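Local coordinates for protein GH26C (PDB 6Q78) that probably hydrolyses beta-mannosidic bonds in mannans, as a family 26 glycoside hydrolase with a TIM-barrel fold classed as an endo-mannanase, at residues F117-D122 with N131-Q136; S90-D95 with D99-K104; I221-H226 with G295-G300. One frame throughout, in Å; residues are numbered along the deposited sequence.

Contact 1: F117-D122 with N131-Q136; sequences FMFITD and NWFFQQ
The carboxylate of D122 lies flat against the ring of F133, with the two planes only 9° apart. D122 OD2 comes to 3.7 Å from F133 CE1, and D122 CB adds a CH-pi contact, 4.2 Å from the centroid of the F133 ring. The carboxylate finds its polar partners elsewhere: OD1 accepts from the backbone N of L124, and OD2 faces R161 in a long, weak ion pair. The contact joins the loop that leaves strand 112-116 of the TIM barrel to the start of helix 132-150, where N131 is the N-cap and its OD1 accepts from F134 N at 3.1 Å. F119, W132 and F133 form an aromatic cluster. W132 sends its six-membered ring edge-on to the face of F119 in a T-shaped pair, W132 CH2 being 3.6 Å from F119 CZ, a reach set by a chi1 of -177° that puts CG opposite the backbone N. M118 CE covers the opposite face of F119. F133 meets F119 obliquely, F133 CD1 to F119 CD1 at 3.7 Å, while Q136 runs alongside the phenyl group and brings its CB to 3.7 Å from F119 CD2.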
loop_
_atom_site.group_PDB
_atom_site.type_symbol
_atom_site.label_atom_id
_atom_site.label_comp_id
_atom_site.label_asym_id
_atom_site.label_seq_id
_atom_site.Cartn_x
_atom_site.Cartn_y
_atom_site.Cartn_z
ATOM N N PHE A 117 3.369 1.480 9.537
ATOM C CA PHE A 117 3.623 2.397 10.656
ATOM C C PHE A 117 3.227 1.844 12.027
ATOM O O PHE A 117 3.564 2.477 13.042
ATOM C CB PHE A 117 2.931 3.745 10.422
ATOM C CG PHE A 117 3.701 4.664 9.509
ATOM C CD1 PHE A 117 4.936 5.166 9.911
ATOM C CD2 PHE A 117 3.186 5.054 8.285
ATOM C CE1 PHE A 117 5.672 6.022 9.078
ATOM C CE2 PHE A 117 3.919 5.924 7.413
ATOM C CZ PHE A 117 5.178 6.398 7.856
ATOM N N MET A 118 2.555 0.686 12.086
ATOM C CA MET A 118 2.094 0.076 13.345
ATOM C C MET A 118 3.076 0.191 14.523
ATOM O O MET A 118 2.739 0.744 15.588
ATOM C CB MET A 118 1.798 -1.390 13.042
ATOM C CG MET A 118 1.376 -2.197 14.269
ATOM S SD MET A 118 0.982 -3.924 13.817
ATOM C CE MET A 118 2.478 -4.577 13.066
ATOM N N PHE A 119 4.272 -0.382 14.392
ATOM C CA PHE A 119 5.188 -0.378 15.528
ATOM C C PHE A 119 5.826 1.002 15.726
ATOM O O PHE A 119 6.269 1.326 16.841
ATOM C CB PHE A 119 6.257 -1.464 15.303
ATOM C CG PHE A 119 5.741 -2.915 15.436
ATOM C CD1 PHE A 119 4.719 -3.248 16.328
ATOM C CD2 PHE A 119 6.210 -3.885 14.566
ATOM C CE1 PHE A 119 4.240 -4.560 16.424
ATOM C CE2 PHE A 119 5.749 -5.214 14.684
ATOM C CZ PHE A 119 4.751 -5.525 15.584
ATOM N N ILE A 120 5.894 1.814 14.671
ATOM C CA ILE A 120 6.475 3.141 14.772
ATOM C C ILE A 120 5.602 4.047 15.623
ATOM O O ILE A 120 6.115 4.971 16.288
ATOM C CB ILE A 120 6.701 3.658 13.340
ATOM C CG1 ILE A 120 7.715 2.732 12.635
ATOM C CG2 ILE A 120 7.152 5.123 13.315
ATOM C CD1 ILE A 120 7.785 2.962 11.124
ATOM N N THR A 121 4.292 3.802 15.648
ATOM C CA THR A 121 3.371 4.664 16.391
ATOM C C THR A 121 2.865 4.020 17.678
ATOM O O THR A 121 1.954 4.557 18.332
ATOM C CB THR A 121 2.155 5.086 15.553
ATOM O OG1 THR A 121 1.387 3.922 15.183
ATOM C CG2 THR A 121 2.609 5.848 14.303
ATOM N N ASP A 122 3.435 2.902 18.090
ATOM C CA ASP A 122 2.927 2.234 19.284
ATOM C C ASP A 122 3.111 3.120 20.512
ATOM O O ASP A 122 4.134 3.802 20.654
ATOM C CB ASP A 122 3.693 0.918 19.509
ATOM C CG ASP A 122 2.938 -0.014 20.474
ATOM O OD1 ASP A 122 3.052 0.159 21.718
ATOM O OD2 ASP A 122 2.162 -0.853 19.969
ATOM N N ASN A 131 14.311 -0.808 23.452
ATOM C CA ASN A 131 12.870 -0.918 23.312
ATOM C C ASN A 131 12.545 -1.707 22.058
ATOM O O ASN A 131 13.033 -1.383 20.981
ATOM C CB ASN A 131 12.328 0.505 23.247
ATOM C CG ASN A 131 10.805 0.548 23.107
ATOM O OD1 ASN A 131 10.254 0.165 22.089
ATOM N ND2 ASN A 131 10.120 1.051 24.142
ATOM N N TRP A 132 11.741 -2.768 22.206
ATOM C CA TRP A 132 11.492 -3.658 21.064
ATOM C C TRP A 132 10.785 -2.935 19.923
ATOM O O TRP A 132 11.082 -3.183 18.757
ATOM C CB TRP A 132 10.695 -4.898 21.520
ATOM C CG TRP A 132 10.459 -5.887 20.400
ATOM C CD1 TRP A 132 11.377 -6.771 19.883
ATOM C CD2 TRP A 132 9.269 -6.034 19.613
ATOM N NE1 TRP A 132 10.824 -7.475 18.845
ATOM C CE2 TRP A 132 9.529 -7.054 18.662
ATOM C CE3 TRP A 132 8.019 -5.398 19.613
ATOM C CZ2 TRP A 132 8.562 -7.472 17.731
ATOM C CZ3 TRP A 132 7.067 -5.804 18.687
ATOM C CH2 TRP A 132 7.362 -6.823 17.739
ATOM N N PHE A 133 9.850 -2.048 20.237
ATOM C CA PHE A 133 9.138 -1.346 19.179
ATOM C C PHE A 133 10.078 -0.423 18.420
ATOM O O PHE A 133 10.005 -0.352 17.189
ATOM C CB PHE A 133 7.944 -0.566 19.743
ATOM C CG PHE A 133 6.921 -1.445 20.387
ATOM C CD1 PHE A 133 5.994 -2.155 19.623
ATOM C CD2 PHE A 133 6.934 -1.602 21.756
ATOM C CE1 PHE A 133 5.110 -3.007 20.254
ATOM C CE2 PHE A 133 6.012 -2.448 22.371
ATOM C CZ PHE A 133 5.135 -3.148 21.603
ATOM N N PHE A 134 11.007 0.240 19.128
ATOM C CA PHE A 134 12.000 1.045 18.428
ATOM C C PHE A 134 12.918 0.165 17.595
ATOM O O PHE A 134 13.322 0.554 16.484
ATOM C CB PHE A 134 12.801 1.913 19.415
ATOM C CG PHE A 134 13.904 2.666 18.739
ATOM C CD1 PHE A 134 15.220 2.302 18.900
ATOM C CD2 PHE A 134 13.574 3.681 17.866
ATOM C CE1 PHE A 134 16.226 2.985 18.229
ATOM C CE2 PHE A 134 14.568 4.364 17.167
ATOM C CZ PHE A 134 15.885 4.027 17.351
ATOM N N GLN A 135 13.280 -1.022 18.100
ATOM C CA GLN A 135 14.085 -1.931 17.285
ATOM C C GLN A 135 13.362 -2.278 15.993
ATOM O O GLN A 135 13.998 -2.362 14.919
ATOM C CB GLN A 135 14.416 -3.199 18.082
ATOM C CG GLN A 135 15.362 -2.924 19.240
ATOM C CD GLN A 135 15.476 -4.098 20.176
ATOM O OE1 GLN A 135 15.024 -5.200 19.857
ATOM N NE2 GLN A 135 16.073 -3.869 21.354
ATOM N N GLN A 136 12.034 -2.482 16.048
ATOM C CA GLN A 136 11.278 -2.756 14.815
ATOM C C GLN A 136 11.292 -1.540 13.904
ATOM O O GLN A 136 11.473 -1.679 12.689
ATOM C CB GLN A 136 9.837 -3.162 15.157
ATOM C CG GLN A 136 9.773 -4.472 16.009
ATOM C CD GLN A 136 10.464 -5.626 15.302
ATOM O OE1 GLN A 136 10.004 -6.083 14.254
ATOM N NE2 GLN A 136 11.593 -6.058 15.830
#

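Contact 2: S90-D95 with D99-K104; sequences SSFYQD and DSDIKK
This is a short-range polar contact in which D101, in the first turn of helix 101-106, grips the backbone of the loop that follows strand 81-86 of the TIM barrel. The loop residues F92 to D95 form a type II beta turn, and S100 is the N-cap of the helix, its OG accepting from K103 N and also bonded to D109. Y93 N donates to D101 OD2 at 2.8 Å in an almost straight bond (177°) that uses the syn lone pair of the oxygen. N375 ND2 binds the same OD2, so the aspartate also reaches the loop after strand 369-372. The other oxygen, D101 OD1, forms a salt bridge with K104 NZ at 2.8 Å and accepts a hydrogen bond from a water that also donates to Y93 O. Were D101 replaced by an alanine, Y93 N and N375 would probably lose their shared acceptor and the K104 ammonium its charged mate. That ammonium is fixed further by the carbonyls of D99 and N96, its chain bending at the last torsion (chi4 78°) to reach them. A second water joins S91 O to D101 N. The F92 ring turns its edge to D101 OD1, while its CE2 approaches D99 O to 3.4 Å and its CD2 lies 3.5 Å from K104 NZ.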
loop_
_atom_site.group_PDB
_atom_site.type_symbol
_atom_site.label_atom_id
_atom_site.label_comp_id
_atom_site.label_asym_id
_atom_site.label_seq_id
_atom_site.Cartn_x
_atom_site.Cartn_y
_atom_site.Cartn_z
ATOM N N SER A 90 12.210 -8.699 5.546
ATOM C CA SER A 90 12.204 -9.064 6.965
ATOM C C SER A 90 11.243 -10.195 7.333
ATOM O O SER A 90 11.278 -10.662 8.489
ATOM C CB SER A 90 11.822 -7.828 7.797
ATOM O OG SER A 90 10.552 -7.288 7.379
ATOM N N SER A 91 10.374 -10.644 6.421
ATOM C CA SER A 91 9.416 -11.709 6.705
ATOM C C SER A 91 9.513 -12.744 5.600
ATOM O O SER A 91 9.419 -12.402 4.415
ATOM C CB SER A 91 7.989 -11.156 6.809
ATOM O OG SER A 91 7.125 -12.116 7.445
ATOM N N PHE A 92 9.772 -13.995 5.985
ATOM C CA PHE A 92 10.092 -15.040 5.037
ATOM C C PHE A 92 9.307 -16.294 5.363
ATOM O O PHE A 92 9.094 -16.612 6.538
ATOM C CB PHE A 92 11.592 -15.387 5.100
ATOM C CG PHE A 92 12.500 -14.175 5.123
ATOM C CD1 PHE A 92 12.881 -13.603 6.330
ATOM C CD2 PHE A 92 12.958 -13.622 3.940
ATOM C CE1 PHE A 92 13.726 -12.490 6.351
ATOM C CE2 PHE A 92 13.809 -12.523 3.948
ATOM C CZ PHE A 92 14.188 -11.953 5.149
ATOM N N TYR A 93 8.962 -17.047 4.313
ATOM C CA TYR A 93 8.437 -18.393 4.517
ATOM C C TYR A 93 9.396 -19.208 5.376
ATOM O O TYR A 93 10.611 -19.258 5.112
ATOM C CB TYR A 93 8.223 -19.073 3.162
ATOM C CG TYR A 93 7.676 -20.473 3.215
ATOM C CD1 TYR A 93 6.354 -20.700 3.589
ATOM C CD2 TYR A 93 8.469 -21.553 2.870
ATOM C CE1 TYR A 93 5.842 -21.984 3.630
ATOM C CE2 TYR A 93 7.965 -22.843 2.923
ATOM C CZ TYR A 93 6.654 -23.024 3.296
ATOM O OH TYR A 93 6.132 -24.310 3.345
ATOM N N GLN A 94 8.835 -19.853 6.404
ATOM C CA GLN A 94 9.575 -20.684 7.364
ATOM C C GLN A 94 10.729 -19.935 8.029
ATOM O O GLN A 94 11.657 -20.549 8.563
ATOM C CB GLN A 94 9.998 -22.029 6.763
ATOM C CG GLN A 94 8.787 -22.861 6.374
ATOM C CD GLN A 94 9.141 -24.268 5.956
ATOM O OE1 GLN A 94 10.193 -24.518 5.367
ATOM N NE2 GLN A 94 8.246 -25.203 6.254
ATOM N N ASP A 95 10.652 -18.605 8.044
ATOM C CA ASP A 95 11.671 -17.733 8.624
ATOM C C ASP A 95 13.065 -18.063 8.095
ATOM O O ASP A 95 14.060 -17.983 8.814
ATOM C CB ASP A 95 11.637 -17.717 10.153
ATOM C CG ASP A 95 12.422 -16.556 10.729
ATOM O OD1 ASP A 95 12.451 -15.473 10.097
ATOM O OD2 ASP A 95 13.018 -16.719 11.808
ATOM N N ASP A 99 18.015 -13.537 1.438
ATOM C CA ASP A 99 17.365 -12.828 0.338
ATOM C C ASP A 99 15.846 -12.819 0.529
ATOM O O ASP A 99 15.272 -13.742 1.118
ATOM C CB ASP A 99 17.679 -13.550 -0.974
ATOM C CG ASP A 99 19.125 -13.388 -1.409
ATOM O OD1 ASP A 99 19.794 -12.443 -0.928
ATOM O OD2 ASP A 99 19.576 -14.204 -2.235
ATOM N N SER A 100 15.180 -11.782 -0.004
ATOM C CA SER A 100 13.722 -11.781 -0.052
ATOM C C SER A 100 13.229 -13.065 -0.711
ATOM O O SER A 100 13.900 -13.641 -1.585
ATOM C CB SER A 100 13.236 -10.570 -0.876
ATOM O OG SER A 100 13.541 -10.687 -2.272
ATOM N N ASP A 101 12.045 -13.539 -0.292
ATOM C CA ASP A 101 11.514 -14.740 -0.928
ATOM C C ASP A 101 11.349 -14.545 -2.428
ATOM O O ASP A 101 11.592 -15.473 -3.198
ATOM C CB ASP A 101 10.187 -15.171 -0.299
ATOM C CG ASP A 101 10.351 -15.780 1.076
ATOM O OD1 ASP A 101 11.495 -16.098 1.470
ATOM O OD2 ASP A 101 9.325 -15.992 1.768
ATOM N N ILE A 102 10.940 -13.353 -2.880
ATOM C CA ILE A 102 10.793 -13.166 -4.320
ATOM C C ILE A 102 12.131 -13.318 -5.027
ATOM O O ILE A 102 12.183 -13.857 -6.135
ATOM C CB ILE A 102 10.055 -11.850 -4.630
ATOM C CG1 ILE A 102 8.556 -12.078 -4.402
ATOM C CG2 ILE A 102 10.266 -11.376 -6.076
ATOM C CD1 ILE A 102 7.723 -10.792 -4.489
ATOM N N LYS A 103 13.231 -12.895 -4.393
ATOM C CA LYS A 103 14.553 -13.118 -5.002
ATOM C C LYS A 103 14.988 -14.581 -4.909
ATOM O O LYS A 103 15.597 -15.107 -5.850
ATOM C CB LYS A 103 15.595 -12.207 -4.351
ATOM C CG LYS A 103 17.003 -12.372 -4.942
ATOM C CD LYS A 103 17.913 -11.288 -4.393
ATOM C CE LYS A 103 19.354 -11.663 -4.579
ATOM N NZ LYS A 103 19.718 -11.641 -5.994
ATOM N N LYS A 104 14.673 -15.273 -3.801
ATOM C CA LYS A 104 14.937 -16.717 -3.772
ATOM C C LYS A 104 14.262 -17.408 -4.944
ATOM O O LYS A 104 14.804 -18.365 -5.513
ATOM C CB LYS A 104 14.408 -17.358 -2.477
ATOM C CG LYS A 104 15.010 -16.865 -1.134
ATOM C CD LYS A 104 14.448 -17.727 -0.001
ATOM C CE LYS A 104 14.969 -17.357 1.365
ATOM N NZ LYS A 104 14.289 -16.131 1.913
HETATM O O HOH W 1 10.511 -12.207 1.704
HETATM O O HOH W 2 11.841 -18.530 2.704
#

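Contact 3: I221-H226 with G295-G300; sequences IFRPFH and GMDNYG
R223 and D297 reach toward each other from opposite directions and meet in a buried salt bridge, the tight part of a contact whose backbones stay well apart: the CA atoms of R223 and G295 are 8.9 Å from each other. R223 NH1 donates to the syn lone pair of D297 OD2 at 3.0 Å, with a bend at the proton (146°), and the carboxylate is turned 66° against the guanidinium plane rather than lying in it. A kink at chi3 (68°) in an otherwise extended arginine chain helps to aim the guanidinium. Both groups are held by further partners: NH1 also bonds S270 OG, NH2 forms a salt bridge with E335, and D297 OD1 is bonded to T334 OG1. These bonds limit the rotation of both flat groups.

The looser part lies at H226, which merely brushes the aspartate. H226 CD2 stands 3.7 Å from D297 OD2, with the oxygen in the plane of the imidazole at its edge. H226 NE2 is 4.8 Å from D297 OD2 and bonds instead to a Tris molecule, probably from the crystallisation liquor, which may mark a pocket on this side. E335 is also hydrogen-bonded to Y299 OH; it lies on strand 330-336, the seventh of the barrel and the strand that carries the nucleophile in clan relatives, consistent with this being the active-site end.

Strand 265-269 runs between strands 220-223 and 293-298, strand 330-336 flanks the latter, and helix 242-259 packs against F222, P224 and F225.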
loop_
_atom_site.group_PDB
_atom_site.type_symbol
_atom_site.label_atom_id
_atom_site.label_comp_id
_atom_site.label_asym_id
_atom_site.label_seq_id
_atom_site.Cartn_x
_atom_site.Cartn_y
_atom_site.Cartn_z
ATOM N N ILE A 221 4.701 6.198 -0.283
ATOM C CA ILE A 221 3.252 6.209 -0.486
ATOM C C ILE A 221 2.605 5.834 0.835
ATOM O O ILE A 221 2.896 4.779 1.395
ATOM C CB ILE A 221 2.860 5.217 -1.586
ATOM C CG1 ILE A 221 3.531 5.598 -2.926
ATOM C CG2 ILE A 221 1.331 5.116 -1.672
ATOM C CD1 ILE A 221 3.418 4.546 -3.963
ATOM N N PHE A 222 1.781 6.721 1.366
ATOM C CA PHE A 222 1.117 6.515 2.647
ATOM C C PHE A 222 -0.350 6.161 2.374
ATOM O O PHE A 222 -1.076 6.915 1.681
ATOM C CB PHE A 222 1.242 7.806 3.464
ATOM C CG PHE A 222 0.567 7.768 4.826
ATOM C CD1 PHE A 222 -0.184 8.863 5.263
ATOM C CD2 PHE A 222 0.763 6.715 5.700
ATOM C CE1 PHE A 222 -0.740 8.885 6.543
ATOM C CE2 PHE A 222 0.158 6.722 6.973
ATOM C CZ PHE A 222 -0.552 7.826 7.372
ATOM N N ARG A 223 -0.766 4.979 2.869
ATOM C CA ARG A 223 -2.084 4.384 2.593
ATOM C C ARG A 223 -2.819 4.149 3.903
ATOM O O ARG A 223 -2.872 3.010 4.376
ATOM C CB ARG A 223 -1.898 3.065 1.827
ATOM C CG ARG A 223 -3.188 2.426 1.330
ATOM C CD ARG A 223 -2.863 1.246 0.419
ATOM N NE ARG A 223 -2.251 0.134 1.150
ATOM C CZ ARG A 223 -2.924 -0.913 1.637
ATOM N NH1 ARG A 223 -4.245 -1.022 1.512
ATOM N NH2 ARG A 223 -2.265 -1.888 2.238
ATOM N N PRO A 224 -3.381 5.189 4.528
ATOM C CA PRO A 224 -3.968 5.044 5.868
ATOM C C PRO A 224 -5.438 4.642 5.804
ATOM O O PRO A 224 -6.125 4.837 4.787
ATOM C CB PRO A 224 -3.881 6.467 6.432
ATOM C CG PRO A 224 -4.074 7.333 5.182
ATOM C CD PRO A 224 -3.306 6.592 4.075
ATOM N N PHE A 225 -5.912 4.079 6.928
ATOM C CA PHE A 225 -7.358 3.821 7.113
ATOM C C PHE A 225 -7.918 3.006 5.954
ATOM O O PHE A 225 -8.994 3.270 5.411
ATOM C CB PHE A 225 -8.135 5.132 7.388
ATOM C CG PHE A 225 -7.519 5.934 8.509
ATOM C CD1 PHE A 225 -7.527 5.405 9.795
ATOM C CD2 PHE A 225 -6.903 7.162 8.281
ATOM C CE1 PHE A 225 -6.924 6.088 10.841
ATOM C CE2 PHE A 225 -6.306 7.863 9.316
ATOM C CZ PHE A 225 -6.336 7.321 10.605
ATOM N N HIS A 226 -7.171 1.958 5.610
ATOM C CA HIS A 226 -7.532 1.124 4.466
ATOM C C HIS A 226 -8.637 0.114 4.806
ATOM O O HIS A 226 -8.924 -0.205 5.971
ATOM C CB HIS A 226 -6.281 0.378 3.955
ATOM C CG HIS A 226 -5.710 -0.605 4.940
ATOM N ND1 HIS A 226 -5.321 -0.237 6.217
ATOM C CD2 HIS A 226 -5.443 -1.935 4.832
ATOM C CE1 HIS A 226 -4.856 -1.293 6.851
ATOM N NE2 HIS A 226 -4.903 -2.337 6.034
ATOM N N GLY A 295 -6.559 3.065 -4.964
ATOM C CA GLY A 295 -6.297 1.653 -4.815
ATOM C C GLY A 295 -7.529 0.858 -4.395
ATOM O O GLY A 295 -8.626 1.388 -4.180
ATOM N N MET A 296 -7.331 -0.451 -4.340
ATOM C CA MET A 296 -8.260 -1.356 -3.672
ATOM C C MET A 296 -7.466 -2.578 -3.238
ATOM O O MET A 296 -6.436 -2.912 -3.841
ATOM C CB MET A 296 -9.424 -1.801 -4.572
ATOM C CG MET A 296 -8.928 -2.673 -5.732
ATOM S SD MET A 296 -10.290 -3.317 -6.733
ATOM C CE MET A 296 -11.216 -4.288 -5.493
ATOM N N ASP A 297 -7.942 -3.218 -2.176
ATOM C CA ASP A 297 -7.428 -4.507 -1.734
ATOM C C ASP A 297 -8.395 -5.602 -2.178
ATOM O O ASP A 297 -9.621 -5.436 -2.124
ATOM C CB ASP A 297 -7.261 -4.547 -0.215
ATOM C CG ASP A 297 -6.224 -3.548 0.274
ATOM O OD1 ASP A 297 -5.555 -2.959 -0.588
ATOM O OD2 ASP A 297 -6.060 -3.400 1.495
ATOM N N ASN A 298 -7.854 -6.729 -2.633
ATOM C CA ASN A 298 -8.744 -7.816 -3.042
ATOM C C ASN A 298 -8.089 -9.170 -2.807
ATOM O O ASN A 298 -7.252 -9.609 -3.615
ATOM C CB ASN A 298 -9.173 -7.655 -4.486
ATOM C CG ASN A 298 -10.442 -8.444 -4.809
ATOM O OD1 ASN A 298 -10.847 -9.317 -4.032
ATOM N ND2 ASN A 298 -11.093 -8.126 -5.954
ATOM N N TYR A 299 -8.515 -9.844 -1.742
ATOM C CA TYR A 299 -8.256 -11.267 -1.565
ATOM C C TYR A 299 -9.501 -12.099 -1.847
ATOM O O TYR A 299 -9.389 -13.201 -2.392
ATOM C CB TYR A 299 -7.851 -11.551 -0.112
ATOM C CG TYR A 299 -6.620 -10.773 0.347
ATOM C CD1 TYR A 299 -6.733 -9.477 0.866
ATOM C CD2 TYR A 299 -5.343 -11.321 0.199
ATOM C CE1 TYR A 299 -5.589 -8.789 1.309
ATOM C CE2 TYR A 299 -4.226 -10.631 0.578
ATOM C CZ TYR A 299 -4.361 -9.383 1.150
ATOM O OH TYR A 299 -3.213 -8.698 1.558
ATOM N N GLY A 300 -10.681 -11.579 -1.518
ATOM C CA GLY A 300 -11.879 -12.405 -1.554
ATOM C C GLY A 300 -12.228 -12.938 -2.935
ATOM O O GLY A 300 -12.662 -14.090 -3.064
#

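From the N terminus the three contacts follow in series, none enclosing or crossing another. Contact 2 comes first and closes a loop of three intervening residues between strand 81-86 and helix 101-106. After strand 112-116, contact 1 closes a loop of eight residues at the start of helix 132-150. Contact 3 spans much further, 68 residues including helix 242-259 and strand 265-269, and ties strand 220-223 to strand 293-298 inside the barrel. The centres of the first two lie about 19 Å from the centre of the chain, that of the third about 6 Å. Contacts 1 and 3 meet where F117 CE2 packs 3.7 Å from F222 CD2; contact 2 touches neither.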